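Local coordinates for period circadian protein homolog 2 (PDB 3GDI) that probably acts in the mammalian circadian clock as a transcription regulator, using tandem PAS domains for protein-protein interactions, at residues 199-213 with 286-300. Sequence-based numbering, arbitrary orientation.
Sequences PVLVQLHPSDRPLML and EKTPHPSVQELTEQI
Helix 291-303, which comes after the last strand (259-268) of the second PAS sheet, packs on helices 200-203 and 209-221. Leu-201 is a knob in the hole formed by Val-293, Leu-296, Thr-297 and Ile-300. Its CD2 lies 3.8 Å from Leu-296 CB, and the two side chains cross at about a right angle. Val-293 splits its branches. CG1, anti to the backbone N (chi1 171°), meets Leu-201 CB. Val-293 CG2 lies over one face of the Arg-209 guanidinium, toward its rim and 3.5 Å from Arg-209 NH1. Weak bonds run from Arg-209 NE to Leu-201 O and Leu-204 O, and from NH2 to Val-202 O and Leu-204 O; together they probably limit how the guanidinium can turn. Val-202 CG2 makes a CH-pi contact over the His-290 ring, 3.9 Å from its centroid. Farther along, Leu-213 CB touches Leu-296 CD1 at 4.0 Å, and Leu-213 CD1 meets Ile-300 CG1 at 4.1 Å. An alanine at Leu-213 would keep the CB contact but is likely to leave a gap beside Ile-300. Water 1 accepts from Leu-201 N and donates to Thr-297 OG1, which itself donates to Val-293 O. With no direct hydrogen bond, apolar packing and one bridging water join the segments.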
loop_
_atom_site.group_PDB
_atom_site.type_symbol
_atom_site.label_atom_id
_atom_site.label_comp_id
_atom_site.label_asym_id
_atom_site.label_seq_id
_atom_site.Cartn_x
_atom_site.Cartn_y
_atom_site.Cartn_z
ATOM N N PRO A 199 1.794 -0.244 -13.350
ATOM C CA PRO A 199 2.825 -1.101 -13.943
ATOM C C PRO A 199 4.204 -0.481 -13.945
ATOM O O PRO A 199 4.389 0.643 -14.391
ATOM C CB PRO A 199 2.313 -1.345 -15.371
ATOM C CG PRO A 199 0.818 -1.177 -15.249
ATOM C CD PRO A 199 0.731 0.038 -14.334
ATOM N N VAL A 200 5.168 -1.233 -13.444
ATOM C CA VAL A 200 6.552 -0.805 -13.414
ATOM C C VAL A 200 7.026 -0.588 -14.845
ATOM O O VAL A 200 7.647 0.422 -15.162
ATOM C CB VAL A 200 7.431 -1.901 -12.791
ATOM C CG1 VAL A 200 8.906 -1.589 -13.002
ATOM C CG2 VAL A 200 7.093 -2.046 -11.317
ATOM N N LEU A 201 6.720 -1.554 -15.704
ATOM C CA LEU A 201 7.131 -1.524 -17.101
ATOM C C LEU A 201 6.667 -0.322 -17.906
ATOM O O LEU A 201 7.303 0.054 -18.887
ATOM C CB LEU A 201 6.677 -2.809 -17.793
ATOM C CG LEU A 201 7.713 -3.932 -17.794
ATOM C CD1 LEU A 201 8.345 -4.021 -16.431
ATOM C CD2 LEU A 201 7.062 -5.254 -18.182
ATOM N N VAL A 202 5.555 0.273 -17.497
ATOM C CA VAL A 202 5.024 1.432 -18.196
ATOM C C VAL A 202 5.993 2.612 -18.122
ATOM O O VAL A 202 6.183 3.331 -19.107
ATOM C CB VAL A 202 3.609 1.799 -17.633
ATOM C CG1 VAL A 202 3.361 3.292 -17.658
ATOM C CG2 VAL A 202 2.558 1.116 -18.474
ATOM N N GLN A 203 6.630 2.792 -16.970
ATOM C CA GLN A 203 7.580 3.885 -16.788
ATOM C C GLN A 203 8.900 3.674 -17.516
ATOM O O GLN A 203 9.680 4.604 -17.665
ATOM C CB GLN A 203 7.881 4.082 -15.305
ATOM C CG GLN A 203 6.671 4.398 -14.469
ATOM C CD GLN A 203 5.928 5.614 -14.964
ATOM O OE1 GLN A 203 6.530 6.590 -15.398
ATOM N NE2 GLN A 203 4.609 5.570 -14.882
ATOM N N LEU A 204 9.174 2.458 -17.959
ATOM C CA LEU A 204 10.433 2.206 -18.643
ATOM C C LEU A 204 10.351 2.549 -20.118
ATOM O O LEU A 204 9.284 2.488 -20.718
ATOM C CB LEU A 204 10.848 0.737 -18.475
ATOM C CG LEU A 204 11.782 0.355 -17.320
ATOM C CD1 LEU A 204 11.272 0.854 -15.986
ATOM C CD2 LEU A 204 11.897 -1.143 -17.293
ATOM N N HIS A 205 11.481 2.923 -20.703
ATOM C CA HIS A 205 11.507 3.241 -22.113
ATOM C C HIS A 205 11.106 1.962 -22.835
ATOM O O HIS A 205 11.507 0.872 -22.437
ATOM C CB HIS A 205 12.916 3.658 -22.545
ATOM C CG HIS A 205 13.018 4.019 -23.996
ATOM N ND1 HIS A 205 13.294 5.299 -24.426
ATOM C CD2 HIS A 205 12.810 3.281 -25.114
ATOM C CE1 HIS A 205 13.243 5.335 -25.746
ATOM N NE2 HIS A 205 12.950 4.125 -26.188
ATOM N N PRO A 206 10.302 2.077 -23.904
ATOM C CA PRO A 206 9.872 0.893 -24.656
ATOM C C PRO A 206 10.995 -0.042 -25.124
ATOM O O PRO A 206 10.761 -1.220 -25.364
ATOM C CB PRO A 206 9.056 1.486 -25.818
ATOM C CG PRO A 206 9.472 2.934 -25.880
ATOM C CD PRO A 206 9.660 3.292 -24.429
ATOM N N SER A 207 12.214 0.469 -25.244
ATOM C CA SER A 207 13.336 -0.367 -25.679
ATOM C C SER A 207 14.085 -1.026 -24.518
ATOM O O SER A 207 14.991 -1.825 -24.735
ATOM C CB SER A 207 14.325 0.456 -26.509
ATOM O OG SER A 207 13.690 0.995 -27.656
ATOM N N ASP A 208 13.712 -0.682 -23.289
ATOM C CA ASP A 208 14.349 -1.252 -22.113
ATOM C C ASP A 208 13.372 -2.137 -21.346
ATOM O O ASP A 208 13.662 -2.581 -20.239
ATOM C CB ASP A 208 14.875 -0.136 -21.216
ATOM C CG ASP A 208 16.006 0.648 -21.867
ATOM O OD1 ASP A 208 16.423 1.693 -21.304
ATOM O OD2 ASP A 208 16.482 0.212 -22.942
ATOM N N ARG A 209 12.210 -2.392 -21.938
ATOM C CA ARG A 209 11.213 -3.234 -21.301
ATOM C C ARG A 209 11.568 -4.713 -21.398
ATOM O O ARG A 209 11.517 -5.438 -20.402
ATOM C CB ARG A 209 9.844 -2.977 -21.912
ATOM C CG ARG A 209 9.273 -1.685 -21.446
ATOM C CD ARG A 209 7.958 -1.367 -22.086
ATOM N NE ARG A 209 7.534 -0.052 -21.634
ATOM C CZ ARG A 209 6.589 0.674 -22.214
ATOM N NH1 ARG A 209 5.958 0.208 -23.281
ATOM N NH2 ARG A 209 6.288 1.874 -21.731
ATOM N N PRO A 210 11.910 -5.189 -22.604
ATOM C CA PRO A 210 12.267 -6.605 -22.721
ATOM C C PRO A 210 13.435 -6.943 -21.785
ATOM O O PRO A 210 13.583 -8.079 -21.338
ATOM C CB PRO A 210 12.640 -6.741 -24.194
ATOM C CG PRO A 210 11.702 -5.764 -24.855
ATOM C CD PRO A 210 11.779 -4.563 -23.935
ATOM N N LEU A 211 14.264 -5.949 -21.490
ATOM C CA LEU A 211 15.400 -6.163 -20.599
ATOM C C LEU A 211 14.906 -6.610 -19.233
ATOM O O LEU A 211 15.571 -7.388 -18.554
ATOM C CB LEU A 211 16.223 -4.880 -20.434
ATOM C CG LEU A 211 17.162 -4.414 -21.552
ATOM C CD1 LEU A 211 16.404 -4.266 -22.868
ATOM C CD2 LEU A 211 17.795 -3.081 -21.142
ATOM N N MET A 212 13.741 -6.110 -18.834
ATOM C CA MET A 212 13.180 -6.459 -17.538
ATOM C C MET A 212 13.004 -7.956 -17.359
ATOM O O MET A 212 13.123 -8.471 -16.248
ATOM C CB MET A 212 11.841 -5.752 -17.313
ATOM C CG MET A 212 11.984 -4.307 -16.932
ATOM S SD MET A 212 13.142 -4.078 -15.545
ATOM C CE MET A 212 12.051 -4.209 -14.187
ATOM N N LEU A 213 12.736 -8.658 -18.453
ATOM C CA LEU A 213 12.554 -10.100 -18.382
ATOM C C LEU A 213 13.833 -10.784 -17.917
ATOM O O LEU A 213 13.793 -11.685 -17.078
ATOM C CB LEU A 213 12.151 -10.655 -19.744
ATOM C CG LEU A 213 11.913 -12.161 -19.752
ATOM C CD1 LEU A 213 10.731 -12.496 -18.854
ATOM C CD2 LEU A 213 11.654 -12.621 -21.177
ATOM N N GLU A 286 -1.406 9.463 -19.999
ATOM C CA GLU A 286 -1.060 8.070 -20.229
ATOM C C GLU A 286 -2.157 7.404 -21.038
ATOM O O GLU A 286 -2.868 8.068 -21.794
ATOM C CB GLU A 286 -0.868 7.344 -18.900
ATOM C CG GLU A 286 0.410 7.739 -18.188
ATOM C CD GLU A 286 1.622 7.629 -19.097
ATOM O OE1 GLU A 286 1.840 6.539 -19.670
ATOM O OE2 GLU A 286 2.353 8.632 -19.239
ATOM N N LYS A 287 -2.298 6.093 -20.885
ATOM C CA LYS A 287 -3.320 5.368 -21.622
ATOM C C LYS A 287 -3.871 4.199 -20.824
ATOM O O LYS A 287 -4.148 4.319 -19.630
ATOM C CB LYS A 287 -2.749 4.866 -22.953
ATOM C CG LYS A 287 -2.410 5.973 -23.938
ATOM C CD LYS A 287 -3.657 6.751 -24.342
ATOM C CE LYS A 287 -3.310 7.959 -25.199
ATOM N NZ LYS A 287 -2.574 7.578 -26.437
ATOM N N THR A 288 -4.024 3.070 -21.501
ATOM C CA THR A 288 -4.547 1.854 -20.898
ATOM C C THR A 288 -4.114 0.631 -21.700
ATOM O O THR A 288 -3.755 -0.398 -21.126
ATOM C CB THR A 288 -6.089 1.883 -20.835
ATOM O OG1 THR A 288 -6.512 2.925 -19.946
ATOM C CG2 THR A 288 -6.632 0.549 -20.348
ATOM N N PRO A 289 -4.145 0.728 -23.043
ATOM C CA PRO A 289 -3.750 -0.386 -23.912
ATOM C C PRO A 289 -2.530 -1.162 -23.419
ATOM O O PRO A 289 -2.670 -2.232 -22.827
ATOM C CB PRO A 289 -3.515 0.303 -25.247
ATOM C CG PRO A 289 -4.623 1.310 -25.261
ATOM C CD PRO A 289 -4.567 1.887 -23.853
ATOM N N HIS A 290 -1.338 -0.631 -23.664
ATOM C CA HIS A 290 -0.124 -1.301 -23.218
ATOM C C HIS A 290 -0.106 -2.720 -23.791
ATOM O O HIS A 290 0.026 -3.699 -23.054
ATOM C CB HIS A 290 -0.111 -1.367 -21.690
ATOM C CG HIS A 290 -0.515 -0.087 -21.021
ATOM N ND1 HIS A 290 -0.897 -0.030 -19.698
ATOM C CD2 HIS A 290 -0.582 1.183 -21.487
ATOM C CE1 HIS A 290 -1.184 1.219 -19.377
ATOM N NE2 HIS A 290 -1.001 1.975 -20.445
ATOM N N PRO A 291 -0.235 -2.847 -25.119
ATOM C CA PRO A 291 -0.239 -4.149 -25.794
ATOM C C PRO A 291 0.821 -5.111 -25.269
ATOM O O PRO A 291 0.515 -6.149 -24.683
ATOM C CB PRO A 291 0.015 -3.777 -27.250
ATOM C CG PRO A 291 -0.634 -2.430 -27.365
ATOM C CD PRO A 291 -0.191 -1.748 -26.100
ATOM N N SER A 292 2.073 -4.739 -25.494
ATOM C CA SER A 292 3.211 -5.543 -25.087
ATOM C C SER A 292 3.473 -5.541 -23.584
ATOM O O SER A 292 3.986 -6.521 -23.045
ATOM C CB SER A 292 4.455 -5.058 -25.826
ATOM O OG SER A 292 4.209 -5.016 -27.218
ATOM N N VAL A 293 3.131 -4.450 -22.906
ATOM C CA VAL A 293 3.356 -4.374 -21.467
ATOM C C VAL A 293 2.591 -5.460 -20.727
ATOM O O VAL A 293 3.148 -6.131 -19.865
ATOM C CB VAL A 293 2.959 -3.000 -20.899
ATOM C CG1 VAL A 293 2.995 -3.023 -19.380
ATOM C CG2 VAL A 293 3.920 -1.951 -21.410
ATOM N N GLN A 294 1.319 -5.639 -21.063
ATOM C CA GLN A 294 0.509 -6.665 -20.415
ATOM C C GLN A 294 1.187 -8.020 -20.593
ATOM O O GLN A 294 1.382 -8.766 -19.637
ATOM C CB GLN A 294 -0.886 -6.714 -21.039
ATOM C CG GLN A 294 -1.653 -5.402 -20.978
ATOM C CD GLN A 294 -2.974 -5.470 -21.729
ATOM O OE1 GLN A 294 -3.720 -4.491 -21.794
ATOM N NE2 GLN A 294 -3.268 -6.634 -22.301
ATOM N N GLU A 295 1.547 -8.317 -21.834
ATOM C CA GLU A 295 2.203 -9.567 -22.191
ATOM C C GLU A 295 3.470 -9.830 -21.384
ATOM O O GLU A 295 3.633 -10.897 -20.788
ATOM C CB GLU A 295 2.567 -9.553 -23.681
ATOM C CG GLU A 295 3.430 -10.733 -24.127
ATOM C CD GLU A 295 4.213 -10.450 -25.408
ATOM O OE1 GLU A 295 4.952 -11.353 -25.867
ATOM O OE2 GLU A 295 4.094 -9.327 -25.950
ATOM N N LEU A 296 4.372 -8.854 -21.390
ATOM C CA LEU A 296 5.644 -8.967 -20.689
ATOM C C LEU A 296 5.442 -9.045 -19.174
ATOM O O LEU A 296 6.188 -9.723 -18.468
ATOM C CB LEU A 296 6.528 -7.769 -21.044
ATOM C CG LEU A 296 8.006 -8.037 -21.331
ATOM C CD1 LEU A 296 8.646 -8.747 -20.152
ATOM C CD2 LEU A 296 8.134 -8.884 -22.582
ATOM N N THR A 297 4.420 -8.348 -18.687
ATOM C CA THR A 297 4.109 -8.327 -17.274
ATOM C C THR A 297 3.711 -9.714 -16.779
ATOM O O THR A 297 4.352 -10.262 -15.889
ATOM C CB THR A 297 2.976 -7.309 -16.983
ATOM O OG1 THR A 297 3.490 -5.977 -17.102
ATOM C CG2 THR A 297 2.409 -7.504 -15.591
ATOM N N GLU A 298 2.670 -10.296 -17.361
ATOM C CA GLU A 298 2.228 -11.615 -16.917
ATOM C C GLU A 298 3.340 -12.652 -17.077
ATOM O O GLU A 298 3.402 -13.642 -16.345
ATOM C CB GLU A 298 0.972 -12.048 -17.687
ATOM C CG GLU A 298 0.332 -13.341 -17.169
ATOM C CD GLU A 298 -1.131 -13.497 -17.595
ATOM O OE1 GLU A 298 -1.432 -13.331 -18.804
ATOM O OE2 GLU A 298 -1.978 -13.794 -16.720
ATOM N N GLN A 299 4.226 -12.398 -18.029
ATOM C CA GLN A 299 5.344 -13.285 -18.312
ATOM C C GLN A 299 6.331 -13.269 -17.148
ATOM O O GLN A 299 6.902 -14.295 -16.783
ATOM C CB GLN A 299 6.029 -12.814 -19.592
ATOM C CG GLN A 299 6.945 -13.813 -20.246
ATOM C CD GLN A 299 7.597 -13.241 -21.493
ATOM O OE1 GLN A 299 6.930 -12.609 -22.324
ATOM N NE2 GLN A 299 8.904 -13.461 -21.636
ATOM N N ILE A 300 6.531 -12.088 -16.572
ATOM C CA ILE A 300 7.442 -11.924 -15.448
ATOM C C ILE A 300 6.799 -12.480 -14.179
ATOM O O ILE A 300 7.434 -13.223 -13.431
ATOM C CB ILE A 300 7.796 -10.432 -15.243
ATOM C CG1 ILE A 300 8.686 -9.949 -16.390
ATOM C CG2 ILE A 300 8.499 -10.233 -13.917
ATOM C CD1 ILE A 300 8.938 -8.451 -16.397
HETATM O O HOH W 1 4.610 -3.732 -15.249
#